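Local coordinates for protein beta-fructofuranosidase (Bifidobacterium adolescentis, PDB 6NOB) that probably hydrolyses terminal beta-fructofuranoside residues, as in sucrose, as a glycoside hydrolase of family 32, at residues S118-E123 with F586-V591; D167-T172 with S491-E496. One frame throughout, in Å; residues are numbered along the deposited sequence.

Both contacts lie on the same side of the chain's centre, where the five-bladed beta-propeller of the GH32 fold meets its C-terminal beta-sandwich. Contact 1 is buried and polar: the loop 118-123, leading into strand 127-138, is tied to the hairpin turn between strands 582-588 and 591-596 by hydrogen bonds to one carboxylate. Contact 2, only partly buried, sets the loop before strand 172-173 against helix 491-497, and no direct hydrogen bond crosses it; Asp-167 pairs with His-170 and Arg-495 with Glu-496 within their own segments, and a water bridges the gap, weakly on the helix side. Their centres are about 13 Å apart, and they touch where Phe-122 meets Trp-171 and Phe-586 meets Tyr-494 and Val-493.

Contact 1: residues S118-E123 with F586-V591; sequences SGAHFE and FFDRNV
Asp-588 pushes its carboxylate into the loop at Gly-119, Ala-120 and His-121. Asp-588 OD2 takes the backbone N of Ala-120 at 2.6 Å, on the syn side and a little out of plane. Asp-588 OD2 also accepts from His-121 ND1 at 2.8 Å, through its anti lone pair. Ring and carboxylate are nearly coplanar, 23° apart. Asp-588 OD1 accepts from Gly-119 N at 3.0 Å, reached from above the carboxylate plane. With CG anti to the backbone N (chi1 -176°), Asp-588 carries both oxygens out to the loop from the end of its strand. Val-591 CG1 lies over one face of the His-121 ring in a CH-pi contact, 3.8 Å from the centroid.

One shell out, Glu-593 accepts from His-121 NE2, so both ring nitrogens are engaged and the ring's rotation is fixed. Glu-123 OE2 holds Ser-118 through N and OG, and a water that accepts from Asn-590 ND2 probably donates to that oxygen; Arg-117 pairs with OE1. Arg-589 NE bonds to the carbonyl of Arg-117.

A histidine held between two carboxylates may well be protonated, and three N-H donors on Asp-588 should stabilise its negative charge in this buried seam between propeller and sandwich.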
loop_
_atom_site.group_PDB
_atom_site.type_symbol
_atom_site.label_atom_id
_atom_site.label_comp_id
_atom_site.label_asym_id
_atom_site.label_seq_id
_atom_site.Cartn_x
_atom_site.Cartn_y
_atom_site.Cartn_z
ATOM N N SER A 118 -5.869 -9.646 -9.981
ATOM C CA SER A 118 -4.923 -9.162 -10.971
ATOM C C SER A 118 -3.899 -10.247 -11.283
ATOM O O SER A 118 -3.750 -11.229 -10.550
ATOM C CB SER A 118 -4.218 -7.900 -10.478
ATOM O OG SER A 118 -3.323 -8.207 -9.421
ATOM N N GLY A 119 -3.176 -10.058 -12.384
ATOM C CA GLY A 119 -2.197 -11.039 -12.808
ATOM C C GLY A 119 -0.759 -10.697 -12.469
ATOM O O GLY A 119 0.080 -11.596 -12.361
ATOM N N ALA A 120 -0.456 -9.406 -12.294
ATOM C CA ALA A 120 0.921 -8.960 -12.129
ATOM C C ALA A 120 1.147 -8.024 -10.950
ATOM O O ALA A 120 2.282 -7.578 -10.750
ATOM C CB ALA A 120 1.416 -8.268 -13.409
ATOM N N HIS A 121 0.117 -7.704 -10.175
ATOM C CA HIS A 121 0.273 -6.887 -8.981
ATOM C C HIS A 121 0.306 -7.783 -7.751
ATOM O O HIS A 121 -0.295 -8.860 -7.733
ATOM C CB HIS A 121 -0.863 -5.867 -8.854
ATOM C CG HIS A 121 -0.866 -4.826 -9.931
ATOM N ND1 HIS A 121 -1.193 -5.110 -11.240
ATOM C CD2 HIS A 121 -0.590 -3.501 -9.891
ATOM C CE1 HIS A 121 -1.111 -4.006 -11.961
ATOM N NE2 HIS A 121 -0.748 -3.014 -11.167
ATOM N N PHE A 122 1.021 -7.337 -6.720
ATOM C CA PHE A 122 1.101 -8.136 -5.505
ATOM C C PHE A 122 -0.242 -8.147 -4.786
ATOM O O PHE A 122 -0.867 -7.100 -4.589
ATOM C CB PHE A 122 2.184 -7.619 -4.560
ATOM C CG PHE A 122 2.278 -8.415 -3.286
ATOM C CD1 PHE A 122 2.994 -9.602 -3.251
ATOM C CD2 PHE A 122 1.614 -8.003 -2.139
ATOM C CE1 PHE A 122 3.066 -10.351 -2.087
ATOM C CE2 PHE A 122 1.679 -8.750 -0.975
ATOM C CZ PHE A 122 2.410 -9.924 -0.949
ATOM N N GLU A 123 -0.677 -9.337 -4.391
ATOM C CA GLU A 123 -1.844 -9.551 -3.554
ATOM C C GLU A 123 -1.518 -10.673 -2.582
ATOM O O GLU A 123 -0.720 -11.562 -2.906
ATOM C CB GLU A 123 -3.088 -9.931 -4.374
ATOM C CG GLU A 123 -3.463 -8.958 -5.481
ATOM C CD GLU A 123 -4.596 -9.481 -6.347
ATOM O OE1 GLU A 123 -5.132 -10.564 -6.029
ATOM O OE2 GLU A 123 -4.948 -8.813 -7.345
ATOM N N PHE A 586 -0.660 0.449 -18.515
ATOM C CA PHE A 586 -0.612 -0.908 -17.977
ATOM C C PHE A 586 -2.018 -1.256 -17.500
ATOM O O PHE A 586 -2.511 -0.659 -16.536
ATOM C CB PHE A 586 0.375 -1.032 -16.815
ATOM C CG PHE A 586 1.818 -0.821 -17.187
ATOM C CD1 PHE A 586 2.336 0.455 -17.331
ATOM C CD2 PHE A 586 2.668 -1.903 -17.346
ATOM C CE1 PHE A 586 3.667 0.650 -17.654
ATOM C CE2 PHE A 586 4.001 -1.717 -17.671
ATOM C CZ PHE A 586 4.501 -0.437 -17.824
ATOM N N PHE A 587 -2.665 -2.212 -18.162
ATOM C CA PHE A 587 -3.939 -2.742 -17.690
ATOM C C PHE A 587 -3.769 -4.214 -17.353
ATOM O O PHE A 587 -3.397 -5.013 -18.219
ATOM C CB PHE A 587 -5.060 -2.566 -18.712
ATOM C CG PHE A 587 -6.394 -3.021 -18.200
ATOM C CD1 PHE A 587 -7.101 -2.241 -17.300
ATOM C CD2 PHE A 587 -6.921 -4.246 -18.579
ATOM C CE1 PHE A 587 -8.322 -2.660 -16.805
ATOM C CE2 PHE A 587 -8.142 -4.671 -18.088
ATOM C CZ PHE A 587 -8.842 -3.877 -17.198
ATOM N N ASP A 588 -4.068 -4.573 -16.103
ATOM C CA ASP A 588 -3.798 -5.905 -15.569
ATOM C C ASP A 588 -5.105 -6.492 -15.023
ATOM O O ASP A 588 -5.315 -6.561 -13.810
ATOM C CB ASP A 588 -2.706 -5.842 -14.498
ATOM C CG ASP A 588 -2.315 -7.209 -13.973
ATOM O OD1 ASP A 588 -2.589 -8.218 -14.657
ATOM O OD2 ASP A 588 -1.727 -7.267 -12.873
ATOM N N ARG A 589 -5.988 -6.894 -15.942
ATOM C CA ARG A 589 -7.230 -7.606 -15.642
ATOM C C ARG A 589 -8.246 -6.761 -14.877
ATOM O O ARG A 589 -9.386 -6.605 -15.331
ATOM C CB ARG A 589 -6.927 -8.898 -14.875
ATOM C CG ARG A 589 -6.279 -9.975 -15.738
ATOM C CD ARG A 589 -5.478 -10.957 -14.901
ATOM N NE ARG A 589 -6.330 -11.750 -14.021
ATOM C CZ ARG A 589 -6.915 -12.890 -14.375
ATOM N NH1 ARG A 589 -6.742 -13.373 -15.599
ATOM N NH2 ARG A 589 -7.672 -13.547 -13.508
ATOM N N ASN A 590 -7.865 -6.217 -13.715
ATOM C CA ASN A 590 -8.822 -5.451 -12.924
ATOM C C ASN A 590 -8.230 -4.166 -12.353
ATOM O O ASN A 590 -8.733 -3.663 -11.342
ATOM C CB ASN A 590 -9.400 -6.304 -11.784
ATOM C CG ASN A 590 -8.346 -6.742 -10.780
ATOM O OD1 ASN A 590 -7.155 -6.464 -10.941
ATOM N ND2 ASN A 590 -8.783 -7.430 -9.731
ATOM N N VAL A 591 -7.183 -3.624 -12.968
ATOM C CA VAL A 591 -6.572 -2.384 -12.498
ATOM C C VAL A 591 -5.813 -1.767 -13.664
ATOM O O VAL A 591 -5.204 -2.473 -14.472
ATOM C CB VAL A 591 -5.656 -2.637 -11.275
ATOM C CG1 VAL A 591 -4.544 -3.626 -11.622
ATOM C CG2 VAL A 591 -5.079 -1.330 -10.741
HETATM O O HOH W 1 -7.668 -8.038 -6.983
#

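Contact 2: residues D167-T172 with S491-E496; sequences DLVHWT and SEVYRE
Asp-167 meets the helix first with its backbone: its carbonyl O lies 3.2 Å from Glu-492 CB. Its side chain turns back on its own loop, with CG between the backbone N and the carbonyl carbon (chi1 61°). From there OD1 accepts from Val-169 N, forming an Asx turn, and from His-170 N. Asp-167 OD2 takes His-170 ND1 at 2.6 Å through its syn lone pair and lies in the plane of the imidazole. Three bonds thus fix the carboxylate before the helix is reached. Beyond it Asp-167 OD2 comes within 4.0 Å of Glu-496 OE1, a meeting of like charges that a water probably eases: it donates to Asp-167 OD2 and, weakly, to Glu-496 OE2.

Leu-168 packs against Ile-449 and Phe-451 of strand 448-454, and its CD1 comes nearest the helix at Glu-492 OE1, whose salt-bridge partner is Arg-447. The two segments belong to different parts of the GH32 fold, the loop to the propeller and the short helix to the link that leads from it into the C-terminal sandwich.

Val-169 supplies the apolar footing. Val-169 CG2 rests on the helix backbone, 3.6 Å from Glu-492 O. The same methyl, Val-169 CG2, faces Val-493 CG2 at 4.2 Å. Val-169 CG1 lies against Glu-496 CB at 3.8 Å.

At His-170 the ring presents its CE1 edge to Glu-496 OE1, 3.3 Å away, with ring and carboxylate planes 77° apart. The other oxygen, Glu-496 OE2, is gripped side-on by Arg-495 through NE and NH2, a salt bridge within the helix that would limit the rotation of the carboxylate.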
loop_
_atom_site.group_PDB
_atom_site.type_symbol
_atom_site.label_atom_id
_atom_site.label_comp_id
_atom_site.label_asym_id
_atom_site.label_seq_id
_atom_site.Cartn_x
_atom_site.Cartn_y
_atom_site.Cartn_z
ATOM N N ASP A 167 13.511 -8.916 -7.702
ATOM C CA ASP A 167 13.369 -8.056 -8.871
ATOM C C ASP A 167 12.244 -7.034 -8.746
ATOM O O ASP A 167 11.929 -6.368 -9.739
ATOM C CB ASP A 167 13.159 -8.908 -10.135
ATOM C CG ASP A 167 11.895 -9.758 -10.074
ATOM O OD1 ASP A 167 11.120 -9.641 -9.100
ATOM O OD2 ASP A 167 11.679 -10.554 -11.014
ATOM N N LEU A 168 11.622 -6.905 -7.569
ATOM C CA LEU A 168 10.513 -5.984 -7.316
ATOM C C LEU A 168 9.261 -6.333 -8.117
ATOM O O LEU A 168 8.272 -5.593 -8.073
ATOM C CB LEU A 168 10.919 -4.536 -7.612
ATOM C CG LEU A 168 11.891 -3.862 -6.649
ATOM C CD1 LEU A 168 12.542 -2.661 -7.315
ATOM C CD2 LEU A 168 11.170 -3.456 -5.373
ATOM N N VAL A 169 9.289 -7.452 -8.839
ATOM C CA VAL A 169 8.170 -7.884 -9.679
ATOM C C VAL A 169 7.581 -9.200 -9.183
ATOM O O VAL A 169 6.365 -9.308 -8.986
ATOM C CB VAL A 169 8.597 -7.996 -11.160
ATOM C CG1 VAL A 169 7.485 -8.620 -11.985
ATOM C CG2 VAL A 169 8.977 -6.626 -11.706
ATOM N N HIS A 170 8.422 -10.212 -8.973
ATOM C CA HIS A 170 7.990 -11.523 -8.501
ATOM C C HIS A 170 8.233 -11.628 -7.002
ATOM O O HIS A 170 9.324 -11.304 -6.525
ATOM C CB HIS A 170 8.737 -12.645 -9.227
ATOM C CG HIS A 170 8.627 -12.584 -10.719
ATOM N ND1 HIS A 170 9.550 -11.931 -11.507
ATOM C CD2 HIS A 170 7.706 -13.099 -11.567
ATOM C CE1 HIS A 170 9.201 -12.044 -12.776
ATOM N NE2 HIS A 170 8.086 -12.749 -12.840
ATOM N N TRP A 171 7.235 -12.111 -6.266
ATOM C CA TRP A 171 7.251 -12.074 -4.811
ATOM C C TRP A 171 7.161 -13.473 -4.219
ATOM O O TRP A 171 6.425 -14.328 -4.720
ATOM C CB TRP A 171 6.111 -11.192 -4.291
ATOM C CG TRP A 171 6.327 -9.777 -4.697
ATOM C CD1 TRP A 171 5.817 -9.148 -5.797
ATOM C CD2 TRP A 171 7.161 -8.821 -4.038
ATOM N NE1 TRP A 171 6.267 -7.852 -5.849
ATOM C CE2 TRP A 171 7.095 -7.625 -4.781
ATOM C CE3 TRP A 171 7.945 -8.854 -2.880
ATOM C CZ2 TRP A 171 7.787 -6.475 -4.409
ATOM C CZ3 TRP A 171 8.634 -7.713 -2.514
ATOM C CH2 TRP A 171 8.549 -6.539 -3.274
ATOM N N THR A 172 7.926 -13.691 -3.152
ATOM C CA THR A 172 7.915 -14.925 -2.380
ATOM C C THR A 172 7.318 -14.635 -1.009
ATOM O O THR A 172 7.782 -13.729 -0.308
ATOM C CB THR A 172 9.332 -15.492 -2.237
ATOM O OG1 THR A 172 9.809 -15.928 -3.517
ATOM C CG2 THR A 172 9.346 -16.663 -1.271
ATOM N N SER A 491 12.643 -0.050 -14.003
ATOM C CA SER A 491 13.084 -0.778 -15.188
ATOM C C SER A 491 12.717 -2.255 -15.116
ATOM O O SER A 491 12.415 -2.866 -16.148
ATOM C CB SER A 491 14.593 -0.598 -15.380
ATOM O OG SER A 491 15.332 -1.340 -14.426
ATOM N N GLU A 492 12.709 -2.835 -13.914
ATOM C CA GLU A 492 12.395 -4.254 -13.782
ATOM C C GLU A 492 10.965 -4.564 -14.207
ATOM O O GLU A 492 10.697 -5.654 -14.728
ATOM C CB GLU A 492 12.630 -4.711 -12.344
ATOM C CG GLU A 492 14.080 -4.655 -11.900
ATOM C CD GLU A 492 14.441 -3.333 -11.258
ATOM O OE1 GLU A 492 13.719 -2.339 -11.479
ATOM O OE2 GLU A 492 15.447 -3.292 -10.521
ATOM N N VAL A 493 10.033 -3.631 -13.991
ATOM C CA VAL A 493 8.654 -3.845 -14.422
ATOM C C VAL A 493 8.596 -4.028 -15.933
ATOM O O VAL A 493 7.965 -4.964 -16.440
ATOM C CB VAL A 493 7.758 -2.683 -13.954
ATOM C CG1 VAL A 493 6.492 -2.605 -14.797
ATOM C CG2 VAL A 493 7.414 -2.843 -12.481
ATOM N N TYR A 494 9.269 -3.146 -16.676
ATOM C CA TYR A 494 9.325 -3.287 -18.128
ATOM C C TYR A 494 10.016 -4.584 -18.534
ATOM O O TYR A 494 9.562 -5.277 -19.453
ATOM C CB TYR A 494 10.048 -2.091 -18.747
ATOM C CG TYR A 494 9.358 -0.757 -18.552
ATOM C CD1 TYR A 494 8.199 -0.443 -19.251
ATOM C CD2 TYR A 494 9.883 0.196 -17.689
ATOM C CE1 TYR A 494 7.575 0.782 -19.087
ATOM C CE2 TYR A 494 9.265 1.422 -17.517
ATOM C CZ TYR A 494 8.112 1.711 -18.219
ATOM O OH TYR A 494 7.494 2.929 -18.051
ATOM N N ARG A 495 11.113 -4.930 -17.857
ATOM C CA ARG A 495 11.885 -6.108 -18.238
ATOM C C ARG A 495 11.102 -7.395 -18.003
ATOM O O ARG A 495 11.130 -8.304 -18.839
ATOM C CB ARG A 495 13.206 -6.138 -17.467
ATOM C CG ARG A 495 14.149 -7.275 -17.866
ATOM C CD ARG A 495 15.327 -7.378 -16.899
ATOM N NE ARG A 495 14.918 -7.910 -15.600
ATOM C CZ ARG A 495 15.477 -7.574 -14.440
ATOM N NH1 ARG A 495 16.471 -6.698 -14.409
ATOM N NH2 ARG A 495 15.038 -8.114 -13.310
ATOM N N GLU A 496 10.393 -7.490 -16.879
ATOM C CA GLU A 496 9.760 -8.748 -16.500
ATOM C C GLU A 496 8.340 -8.906 -17.033
ATOM O O GLU A 496 7.922 -10.036 -17.316
ATOM C CB GLU A 496 9.744 -8.892 -14.973
ATOM C CG GLU A 496 11.123 -8.878 -14.321
ATOM C CD GLU A 496 12.001 -10.038 -14.762
ATOM O OE1 GLU A 496 11.465 -11.140 -15.003
ATOM O OE2 GLU A 496 13.231 -9.845 -14.869
HETATM O O HOH W 2 14.131 -11.531 -12.171
#